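Local coordinates for cyclodipeptide synthase, BtCDPS (Bacillus thermoamylovorans, PDB 6ZTU), which probably joins two amino acids into a cyclic dipeptide, drawing on aminoacyl-tRNAs as cyclodipeptide synthases generally do, at residues Lys24-Ile29 / Lys54-Val59; Leu48-Ser53 / Arg102-Glu107. All blocks are in the same frame, centred on the assembly; numbering follows the deposited sequence.

Interaction 1: residues Lys24-Ile29 / Lys54-Val59; sequences KNKTHI and KNFKNV
The ring of Phe56 is clamped between two aliphatic groups, Lys26 on one face and Ile29 on the other. Ile29 CB stands almost on the ring normal, 3.6 Å from the Phe56 centroid, while Ile29 CG2 and CD1 spread over Phe56 CD1 and CE1. On the opposite face, a bend at chi2 (-68°) of Lys26 brings its CD over the ring centre, 3.9 Å from the Phe56 centroid. Lys26 NZ rises farther from the same face, too far for more than a weak cation-pi attraction, and shares a water with Asn55 O; it also faces the ring of Tyr23.

Beside the sandwich the backbones join. Lys57 N binds Lys26 O at 2.8 Å, nearly straight, and Ile29 N binds Asn58 O at 3.1 Å in the parallel pairing of strands 28-32 and 58-63. Asn58 ND2 reaches Thr27 O at 2.9 Å, that oxygen lying near the amide plane. His28 presents its ring edge to Asn58, CD2 lying 3.6 Å from Asn58 CB, while its nitrogens bind Ser196 and Thr60.

Within this beta-alpha-beta unit, then, apolar contact on both faces fixes the tilt of Phe56, and directional bonds set the strand register beside it.

Interaction 2: residues Leu48-Ser53 / Arg102-Glu107; sequences LIDWSS and RKNGRE
Asp50 splits its carboxylate between two consecutive residues: one oxygen takes the ammonium of Lys103, the other the amide of Asn104. Lys103 NZ forms a salt bridge to Asp50 OD2 at 3.0 Å, on the syn lone pair, and also bonds His46. Asn104 ND2 meets Asp50 OD1 at 2.8 Å in a nearly straight bond. That oxygen lies in the Asn104 amide plane, although the carboxylate and amide planes are turned 51° apart. The same ND2 also binds Ala100 O one turn back in helix 79-103, which holds the amide in place for the aspartate.

One turn along helix 42-55, Ser53 lies against Asn104, its CB 3.3 Å from Asn104 OD1. With chi1 at -62° the Ser53 hydroxyl folds back onto its own helix and donates to Ile49 O at 2.7 Å. That carbonyl also receives Ser53 N, the two donors coming from opposite faces of its plane.

Helix 79-103 ends in a Schellman motif with Gly105 at the C-prime position, and Arg106 then turns back toward helix 42-55. A bend at chi2 (-85°) lays the Arg106 chain past Ser53, CG 3.6 Å from Ser53 OG. Its NH2 reaches Ser53 O at 2.7 Å, with the oxygen tilted from the guanidinium plane.

The last turns of helix 42-55 are thus tied to the end of helix 79-103 and the turn after it, by charge and amide bonds at Asp50 and by an arginine on a backbone carbonyl near the C-terminus of helix 42-55. There the helix dipole would probably strengthen the attraction for the cationic guanidinium.

In the fold
Interactions 1 and 2 have centres about 11 Å apart and share helix 42-55, whose last turns serve both. Arg106 bridges the two: NH2 lies 2.8 Å from Phe56 O and NH1 2.8 Å from Lys57 O, so the guanidinium of interaction 2 probably bonds the turn that leads into strand 58-63 in interaction 1. Van der Waals packing adds a second link, with Ile29 CD1 3.6 Å from Ser52 OG and 3.6 Å from Trp51 CZ3. Both contacts lie away from the bound hexanediol, whose pocket includes Leu62 and Leu63 farther along strand 58-63; the Ile29 and Ser52 side chains are about 11 and 13 Å from that ligand.

Interaction 1: residues Lys24-Ile29 / Lys54-Val59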
# COMPACT_ATOMS: atom_id res chain seq x y z
N LYS A 24 -10.46 15.57 3.45
CA LYS A 24 -11.36 16.64 3.04
C LYS A 24 -10.62 17.76 2.32
O LYS A 24 -11.24 18.48 1.52
CB LYS A 24 -12.12 17.18 4.25
CG LYS A 24 -13.23 16.24 4.70
CD LYS A 24 -13.93 16.78 5.94
CE LYS A 24 -14.92 15.77 6.50
NZ LYS A 24 -15.95 15.39 5.49
N ASN A 25 -9.32 17.92 2.57
CA ASN A 25 -8.55 18.90 1.82
C ASN A 25 -8.35 18.49 0.36
O ASN A 25 -8.08 19.36 -0.48
CB ASN A 25 -7.18 19.12 2.47
CG ASN A 25 -7.27 19.85 3.80
OD1 ASN A 25 -8.26 20.54 4.08
ND2 ASN A 25 -6.24 19.71 4.62
N LYS A 26 -8.45 17.20 0.04
CA LYS A 26 -8.41 16.69 -1.33
C LYS A 26 -7.12 17.05 -2.06
O LYS A 26 -7.09 17.08 -3.29
CB LYS A 26 -9.63 17.17 -2.13
CG LYS A 26 -10.98 16.65 -1.60
CD LYS A 26 -11.13 15.14 -1.80
CE LYS A 26 -12.32 14.59 -1.02
NZ LYS A 26 -13.55 15.40 -1.27
N THR A 27 -6.03 17.28 -1.31
CA THR A 27 -4.75 17.67 -1.92
C THR A 27 -4.16 16.53 -2.75
O THR A 27 -3.75 16.73 -3.90
CB THR A 27 -3.77 18.09 -0.83
OG1 THR A 27 -4.30 19.20 -0.09
CG2 THR A 27 -2.41 18.48 -1.41
N HIS A 28 -4.11 15.33 -2.18
CA HIS A 28 -3.43 14.24 -2.86
C HIS A 28 -3.92 12.91 -2.32
O HIS A 28 -4.13 12.77 -1.11
CB HIS A 28 -1.91 14.35 -2.69
CG HIS A 28 -1.14 13.27 -3.36
ND1 HIS A 28 -0.80 12.09 -2.73
CD2 HIS A 28 -0.65 13.18 -4.62
CE1 HIS A 28 -0.13 11.32 -3.57
NE2 HIS A 28 -0.03 11.96 -4.73
N ILE A 29 -4.09 11.95 -3.22
CA ILE A 29 -4.38 10.56 -2.86
C ILE A 29 -3.31 9.67 -3.48
O ILE A 29 -2.89 9.86 -4.63
CB ILE A 29 -5.80 10.14 -3.29
CG1 ILE A 29 -6.12 8.71 -2.83
CG2 ILE A 29 -5.97 10.28 -4.80
CD1 ILE A 29 -7.60 8.34 -2.97
N LYS A 54 -11.83 12.58 -9.98
CA LYS A 54 -12.92 13.52 -9.78
C LYS A 54 -12.80 14.26 -8.46
O LYS A 54 -13.25 15.40 -8.35
CB LYS A 54 -14.27 12.80 -9.83
CG LYS A 54 -14.96 12.90 -11.18
CD LYS A 54 -14.02 12.49 -12.32
CE LYS A 54 -14.71 12.64 -13.67
NZ LYS A 54 -16.14 12.25 -13.56
N ASN A 55 -12.17 13.64 -7.46
CA ASN A 55 -12.20 14.16 -6.11
C ASN A 55 -10.93 14.91 -5.71
O ASN A 55 -11.03 15.89 -4.96
CB ASN A 55 -12.43 13.01 -5.12
CG ASN A 55 -13.90 12.64 -4.99
OD1 ASN A 55 -14.64 13.25 -4.22
ND2 ASN A 55 -14.32 11.64 -5.75
N PHE A 56 -9.76 14.49 -6.17
CA PHE A 56 -8.51 14.99 -5.62
C PHE A 56 -7.76 15.88 -6.61
O PHE A 56 -7.83 15.69 -7.82
CB PHE A 56 -7.61 13.82 -5.21
CG PHE A 56 -8.09 13.11 -3.99
CD1 PHE A 56 -9.03 12.09 -4.10
CD2 PHE A 56 -7.65 13.48 -2.74
CE1 PHE A 56 -9.49 11.44 -2.97
CE2 PHE A 56 -8.10 12.84 -1.61
CZ PHE A 56 -9.03 11.81 -1.73
N LYS A 57 -7.01 16.84 -6.05
CA LYS A 57 -6.18 17.72 -6.88
C LYS A 57 -5.07 16.94 -7.57
O LYS A 57 -4.77 17.18 -8.75
CB LYS A 57 -5.59 18.84 -6.03
CG LYS A 57 -6.63 19.78 -5.45
CD LYS A 57 -5.96 20.91 -4.68
CE LYS A 57 -6.92 21.57 -3.71
NZ LYS A 57 -6.29 22.74 -3.05
N ASN A 58 -4.46 15.99 -6.87
CA ASN A 58 -3.33 15.22 -7.37
C ASN A 58 -3.55 13.76 -7.04
O ASN A 58 -4.01 13.44 -5.94
CB ASN A 58 -2.02 15.69 -6.74
CG ASN A 58 -1.79 17.17 -6.93
OD1 ASN A 58 -1.30 17.59 -7.98
ND2 ASN A 58 -2.14 17.97 -5.93
N VAL A 59 -3.19 12.89 -7.98
CA VAL A 59 -3.38 11.45 -7.89
C VAL A 59 -2.06 10.76 -8.23
O VAL A 59 -1.45 11.06 -9.26
CB VAL A 59 -4.47 10.97 -8.86
CG1 VAL A 59 -4.62 9.46 -8.80
CG2 VAL A 59 -5.80 11.69 -8.60
O HOH W 1 -13.44 17.05 -4.07

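Interaction 2: residues Leu48-Ser53 / Arg102-Glu107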
# COMPACT_ATOMS: atom_id res chain seq x y z
N LEU A 48 -11.02 3.08 -9.16
CA LEU A 48 -10.20 3.82 -8.20
C LEU A 48 -9.72 5.14 -8.79
O LEU A 48 -9.81 6.20 -8.15
CB LEU A 48 -9.00 2.99 -7.76
CG LEU A 48 -9.20 1.75 -6.90
CD1 LEU A 48 -7.87 1.04 -6.74
CD2 LEU A 48 -9.77 2.14 -5.54
N ILE A 49 -9.23 5.09 -10.02
CA ILE A 49 -8.62 6.26 -10.63
C ILE A 49 -9.68 7.24 -11.12
O ILE A 49 -9.52 8.45 -10.99
CB ILE A 49 -7.66 5.82 -11.75
CG1 ILE A 49 -6.43 5.13 -11.14
CG2 ILE A 49 -7.23 7.00 -12.60
CD1 ILE A 49 -5.60 4.36 -12.14
N ASP A 50 -10.80 6.73 -11.65
CA ASP A 50 -11.90 7.61 -12.04
C ASP A 50 -12.42 8.40 -10.85
O ASP A 50 -12.58 9.62 -10.93
CB ASP A 50 -13.03 6.81 -12.68
CG ASP A 50 -12.67 6.25 -14.03
OD1 ASP A 50 -11.72 6.77 -14.65
OD2 ASP A 50 -13.33 5.29 -14.48
N TRP A 51 -12.70 7.71 -9.75
CA TRP A 51 -13.15 8.38 -8.53
C TRP A 51 -12.09 9.35 -8.01
O TRP A 51 -12.41 10.47 -7.62
CB TRP A 51 -13.52 7.35 -7.47
CG TRP A 51 -13.90 7.92 -6.13
CD1 TRP A 51 -15.13 8.41 -5.76
CD2 TRP A 51 -13.06 8.05 -4.99
NE1 TRP A 51 -15.08 8.84 -4.46
CE2 TRP A 51 -13.83 8.63 -3.96
CE3 TRP A 51 -11.72 7.72 -4.73
CZ2 TRP A 51 -13.30 8.90 -2.69
CZ3 TRP A 51 -11.20 7.98 -3.47
CH2 TRP A 51 -11.99 8.57 -2.46
N SER A 52 -10.83 8.92 -7.98
CA SER A 52 -9.77 9.78 -7.47
C SER A 52 -9.63 11.03 -8.32
O SER A 52 -9.43 12.13 -7.79
CB SER A 52 -8.44 9.04 -7.43
OG SER A 52 -8.46 8.05 -6.42
N SER A 53 -9.70 10.87 -9.64
CA SER A 53 -9.53 11.99 -10.56
C SER A 53 -10.64 13.01 -10.39
O SER A 53 -10.42 14.20 -10.64
CB SER A 53 -9.49 11.48 -12.00
OG SER A 53 -8.40 10.62 -12.23
N ARG A 102 -4.64 8.30 -18.18
CA ARG A 102 -4.70 8.98 -19.47
C ARG A 102 -6.14 9.33 -19.84
O ARG A 102 -6.42 10.44 -20.29
CB ARG A 102 -4.06 8.10 -20.55
CG ARG A 102 -4.19 8.66 -21.96
CD ARG A 102 -3.18 8.02 -22.90
NE ARG A 102 -2.97 6.60 -22.62
CZ ARG A 102 -3.76 5.62 -23.05
NH1 ARG A 102 -4.83 5.90 -23.79
NH2 ARG A 102 -3.48 4.36 -22.75
N LYS A 103 -7.07 8.39 -19.62
CA LYS A 103 -8.48 8.65 -19.87
C LYS A 103 -8.98 9.89 -19.14
O LYS A 103 -9.82 10.64 -19.66
CB LYS A 103 -9.30 7.42 -19.47
CG LYS A 103 -10.80 7.55 -19.68
CD LYS A 103 -11.51 6.29 -19.21
CE LYS A 103 -11.60 6.23 -17.69
NZ LYS A 103 -12.16 4.93 -17.20
N ASN A 104 -8.47 10.14 -17.93
CA ASN A 104 -8.88 11.28 -17.13
C ASN A 104 -8.03 12.52 -17.38
O ASN A 104 -8.18 13.50 -16.64
CB ASN A 104 -8.82 10.93 -15.64
CG ASN A 104 -9.96 10.04 -15.21
OD1 ASN A 104 -11.00 10.54 -14.80
ND2 ASN A 104 -9.75 8.73 -15.26
N GLY A 105 -7.15 12.51 -18.36
CA GLY A 105 -6.29 13.65 -18.60
C GLY A 105 -5.30 13.92 -17.49
O GLY A 105 -4.90 15.06 -17.29
N ARG A 106 -4.87 12.87 -16.78
CA ARG A 106 -3.99 12.98 -15.62
C ARG A 106 -2.57 12.58 -15.97
O ARG A 106 -2.34 11.72 -16.83
CB ARG A 106 -4.49 12.08 -14.49
CG ARG A 106 -5.80 12.51 -13.86
CD ARG A 106 -5.54 13.53 -12.79
NE ARG A 106 -6.76 14.00 -12.16
CZ ARG A 106 -6.77 14.79 -11.09
NH1 ARG A 106 -5.63 15.19 -10.56
NH2 ARG A 106 -7.92 15.20 -10.57
N GLU A 107 -1.61 13.17 -15.26
CA GLU A 107 -0.22 12.74 -15.38
C GLU A 107 -0.09 11.27 -15.01
O GLU A 107 -0.74 10.79 -14.08
CB GLU A 107 0.68 13.58 -14.48
CG GLU A 107 0.59 15.07 -14.72
CD GLU A 107 1.90 15.64 -15.22
OE1 GLU A 107 2.33 16.69 -14.71
OE2 GLU A 107 2.49 15.01 -16.13